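PDB 1S7J: phenazine biosynthesis protein PhzF family from Enterococcus faecalis, which probably acts as an isomerase of the PhzF family, which shares its fold with diaminopimelate epimerase. Local coordinates for residues L150-E153 with E154-A157; T78-V81 with L82-Y86. All coordinates share one frame; numbering follows the deposited sequence.

Contact 1 of 2, residues L150-E153 with E154-A157; sequences LKDE and ETVA
Asp152 and Thr155 meet where the loop after strand 146-149 turns into helix 153-158. The polar bonds come first. Asp152 is the N-cap, and its OD1 takes two donors from one residue. Thr155 OG1 donates to Asp152 OD1 at 2.7 Å, nearly in line with the C-O bond. Thr155 N reaches the same OD1 at 2.9 Å, from above the carboxylate plane. CG of Asp152 sits between its own N and carbonyl carbon (chi1 49°), which folds the carboxylate back over the first turn. Thr155 OG1 lies beside its own backbone N (chi1 -61°). This places hydroxyl and N-H together before Asp152 OD1.

Backbone bonds continue the turn. Val156 N donates to Asp152 O at 3.2 Å, and Ala157 N to Glu153 O at 3.0 Å. The Glu153 carboxylate turns elsewhere and accepts from Asp182 N.

The apolar part is the pair Leu150 and Val156. Leu150 CD2 meets Val156 CG2 at 4.0 Å, and both side chains pack on Val177 of strand 175-180.

Asp152 OD2 and Glu154 OE1 are 4.2 Å apart. The two carboxylates probably repel each other mildly. Lys158, in a long, weak ion pair with Glu154, may offset this. The two bonds to OD1 and the helix N-terminus should stabilise the Asp152 carboxylate.

Contact 2 of 2, residues T78-V81 with L82-Y86; sequences TAFV and LFNYY
The last two turns of helix 72-85 form this contact, and Asn84 binds back to Phe80 one turn earlier. Phe80 O accepts twice from that residue. Asn84 ND2 donates at 2.7 Å to Phe80 O, almost straight (176°), with the oxygen in the amide plane. Asn84 N donates to the same Phe80 O at 3.0 Å. The Asn84 CG lies beside its own N (chi1 -64°), which swings the amide back along the helix. ND2 also lies over one face of the Phe80 ring, 3.5 Å from Phe80 CD1, with ring and amide planes 40° apart. Tyr111 OH is a further partner of ND2.

Other rings pack on residues four or five places back. Phe83 CE1 touches Ala79 CB at 4.1 Å. Tyr85 CD1 lies 4.2 Å from Val81 CB, and Tyr85 CE1 is 4.2 Å from Phe80 CE2. Val81 O accepts from Tyr85 N and lies in the ring planes of both Tyr85 and Tyr86, at their edges.

Val81 packs on Val23 and Val8, and Leu82 on Leu93 and Phe95, all from strands. Tyr86 is the first residue to leave helical geometry. The arrangement is that of the C-terminal end of an alpha-helix packed against beta strands, with i to i+4 backbone bonds and one side chain bonding back to a carbonyl a turn earlier.

How the contacts relate
Contact 2 closes before contact 1 opens along the chain. Their centres are 35 Å apart, and their nearest atoms about 24 Å, so they do not touch. They lie on opposite sides of the chain's centre. Both are local contacts at the end of a helix that packs on strands, but at opposite ends of different helices: contact 1 starts helix 153-158 and contact 2 finishes helix 72-85. In each, a side chain bonds to the backbone: as acceptor at the helix start and as donor near the helix finish. Contact 2 is nearer to the predicted active-site residue Glu46, whose side chain is about 9 Å from that of Thr78. Contact 1 lies away from it.

Contact 1 of 2, residues L150-E153 with E154-A157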
# COMPACT_ATOMS: atom_id res chain seq x y z
N LEU A 150 -13.06 -15.13 1.25
CA LEU A 150 -12.81 -16.53 0.95
C LEU A 150 -12.88 -17.44 2.17
O LEU A 150 -13.09 -16.98 3.29
CB LEU A 150 -11.46 -16.67 0.23
CG LEU A 150 -11.35 -16.34 -1.27
CD1 LEU A 150 -12.27 -15.21 -1.71
CD2 LEU A 150 -9.90 -16.02 -1.59
N LYS A 151 -12.68 -18.73 1.94
CA LYS A 151 -12.74 -19.75 2.99
C LYS A 151 -11.83 -19.53 4.22
O LYS A 151 -12.31 -19.46 5.34
CB LYS A 151 -12.48 -21.14 2.39
CG LYS A 151 -12.62 -22.28 3.39
CD LYS A 151 -12.26 -23.63 2.77
CE LYS A 151 -12.33 -24.74 3.82
NZ LYS A 151 -12.03 -26.09 3.25
N ASP A 152 -10.52 -19.47 3.99
CA ASP A 152 -9.55 -19.28 5.08
C ASP A 152 -8.24 -18.66 4.59
O ASP A 152 -8.13 -18.27 3.43
CB ASP A 152 -9.27 -20.61 5.80
CG ASP A 152 -8.95 -21.78 4.83
OD1 ASP A 152 -8.66 -21.54 3.64
OD2 ASP A 152 -8.98 -22.94 5.29
N GLU A 153 -7.25 -18.57 5.49
CA GLU A 153 -5.96 -17.99 5.11
C GLU A 153 -5.24 -18.88 4.11
O GLU A 153 -4.59 -18.40 3.18
CB GLU A 153 -5.07 -17.77 6.33
CG GLU A 153 -3.71 -17.16 5.96
CD GLU A 153 -2.77 -16.98 7.14
OE1 GLU A 153 -1.54 -16.92 6.90
OE2 GLU A 153 -3.24 -16.89 8.30
N GLU A 154 -5.32 -20.19 4.33
CA GLU A 154 -4.69 -21.15 3.46
C GLU A 154 -5.18 -20.99 2.01
O GLU A 154 -4.40 -21.11 1.07
CB GLU A 154 -4.97 -22.57 3.93
CG GLU A 154 -4.06 -23.62 3.25
CD GLU A 154 -4.58 -25.03 3.42
OE1 GLU A 154 -5.81 -25.19 3.64
OE2 GLU A 154 -3.77 -25.99 3.32
N THR A 155 -6.47 -20.73 1.85
CA THR A 155 -7.04 -20.56 0.51
C THR A 155 -6.64 -19.23 -0.14
O THR A 155 -6.44 -19.16 -1.35
CB THR A 155 -8.59 -20.67 0.54
OG1 THR A 155 -8.97 -21.97 1.03
CG2 THR A 155 -9.17 -20.46 -0.86
N VAL A 156 -6.56 -18.18 0.67
CA VAL A 156 -6.20 -16.86 0.16
C VAL A 156 -4.77 -16.89 -0.34
O VAL A 156 -4.47 -16.40 -1.44
CB VAL A 156 -6.33 -15.78 1.29
CG1 VAL A 156 -5.85 -14.44 0.80
CG2 VAL A 156 -7.77 -15.67 1.73
N ALA A 157 -3.90 -17.45 0.47
CA ALA A 157 -2.50 -17.57 0.17
C ALA A 157 -2.25 -18.42 -1.08
O ALA A 157 -1.51 -18.02 -1.98
CB ALA A 157 -1.77 -18.17 1.35

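Contact 2 of 2, residues T78-V81 with L82-Y86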
# COMPACT_ATOMS: atom_id res chain seq x y z
N THR A 78 8.96 6.96 2.32
CA THR A 78 9.51 8.32 2.36
C THR A 78 9.60 8.81 3.78
O THR A 78 10.50 9.58 4.12
CB THR A 78 8.65 9.28 1.59
OG1 THR A 78 8.58 8.87 0.23
CG2 THR A 78 9.24 10.67 1.65
N ALA A 79 8.64 8.43 4.60
CA ALA A 79 8.61 8.81 5.99
C ALA A 79 9.78 8.14 6.70
O ALA A 79 10.55 8.78 7.43
CB ALA A 79 7.28 8.37 6.63
N PHE A 80 9.89 6.83 6.49
CA PHE A 80 10.93 6.02 7.06
C PHE A 80 12.32 6.61 6.86
O PHE A 80 13.09 6.69 7.81
CB PHE A 80 10.87 4.61 6.47
CG PHE A 80 12.07 3.75 6.78
CD1 PHE A 80 12.15 3.03 7.95
CD2 PHE A 80 13.11 3.65 5.85
CE1 PHE A 80 13.24 2.22 8.21
CE2 PHE A 80 14.20 2.84 6.11
CZ PHE A 80 14.27 2.13 7.28
N VAL A 81 12.64 7.04 5.64
CA VAL A 81 13.96 7.61 5.40
C VAL A 81 14.16 9.00 5.98
O VAL A 81 15.29 9.39 6.24
CB VAL A 81 14.34 7.59 3.91
CG1 VAL A 81 13.57 6.53 3.18
CG2 VAL A 81 14.20 8.93 3.27
N LEU A 82 13.08 9.78 6.09
CA LEU A 82 13.20 11.11 6.68
C LEU A 82 13.43 10.95 8.18
O LEU A 82 14.30 11.61 8.76
CB LEU A 82 11.95 11.95 6.41
CG LEU A 82 11.85 12.57 5.01
CD1 LEU A 82 10.51 13.21 4.82
CD2 LEU A 82 12.97 13.57 4.78
N PHE A 83 12.69 10.04 8.79
CA PHE A 83 12.81 9.78 10.21
C PHE A 83 14.16 9.20 10.62
O PHE A 83 14.70 9.54 11.67
CB PHE A 83 11.72 8.79 10.68
CG PHE A 83 10.38 9.43 10.94
CD1 PHE A 83 9.24 9.03 10.21
CD2 PHE A 83 10.23 10.39 11.94
CE1 PHE A 83 7.98 9.59 10.48
CE2 PHE A 83 8.97 10.96 12.21
CZ PHE A 83 7.85 10.55 11.48
N ASN A 84 14.69 8.31 9.79
CA ASN A 84 15.95 7.66 10.09
C ASN A 84 17.21 8.25 9.52
O ASN A 84 18.29 7.98 10.01
CB ASN A 84 15.87 6.16 9.73
CG ASN A 84 14.87 5.42 10.56
OD1 ASN A 84 15.19 4.90 11.60
ND2 ASN A 84 13.63 5.40 10.09
N TYR A 85 17.10 9.05 8.45
CA TYR A 85 18.30 9.60 7.82
C TYR A 85 18.37 11.11 7.67
O TYR A 85 19.41 11.65 7.33
CB TYR A 85 18.53 8.93 6.45
CG TYR A 85 18.66 7.42 6.52
CD1 TYR A 85 17.53 6.61 6.54
CD2 TYR A 85 19.92 6.80 6.62
CE1 TYR A 85 17.63 5.22 6.68
CE2 TYR A 85 20.03 5.39 6.75
CZ TYR A 85 18.88 4.62 6.79
OH TYR A 85 18.96 3.26 7.00
N TYR A 86 17.25 11.80 7.90
CA TYR A 86 17.24 13.26 7.76
C TYR A 86 16.94 13.99 9.03
O TYR A 86 16.59 15.18 9.02
CB TYR A 86 16.30 13.69 6.63
CG TYR A 86 16.89 13.41 5.29
CD1 TYR A 86 17.59 14.41 4.59
CD2 TYR A 86 16.80 12.14 4.70
CE1 TYR A 86 18.19 14.15 3.37
CE2 TYR A 86 17.40 11.87 3.49
CZ TYR A 86 18.09 12.88 2.82
OH TYR A 86 18.68 12.64 1.60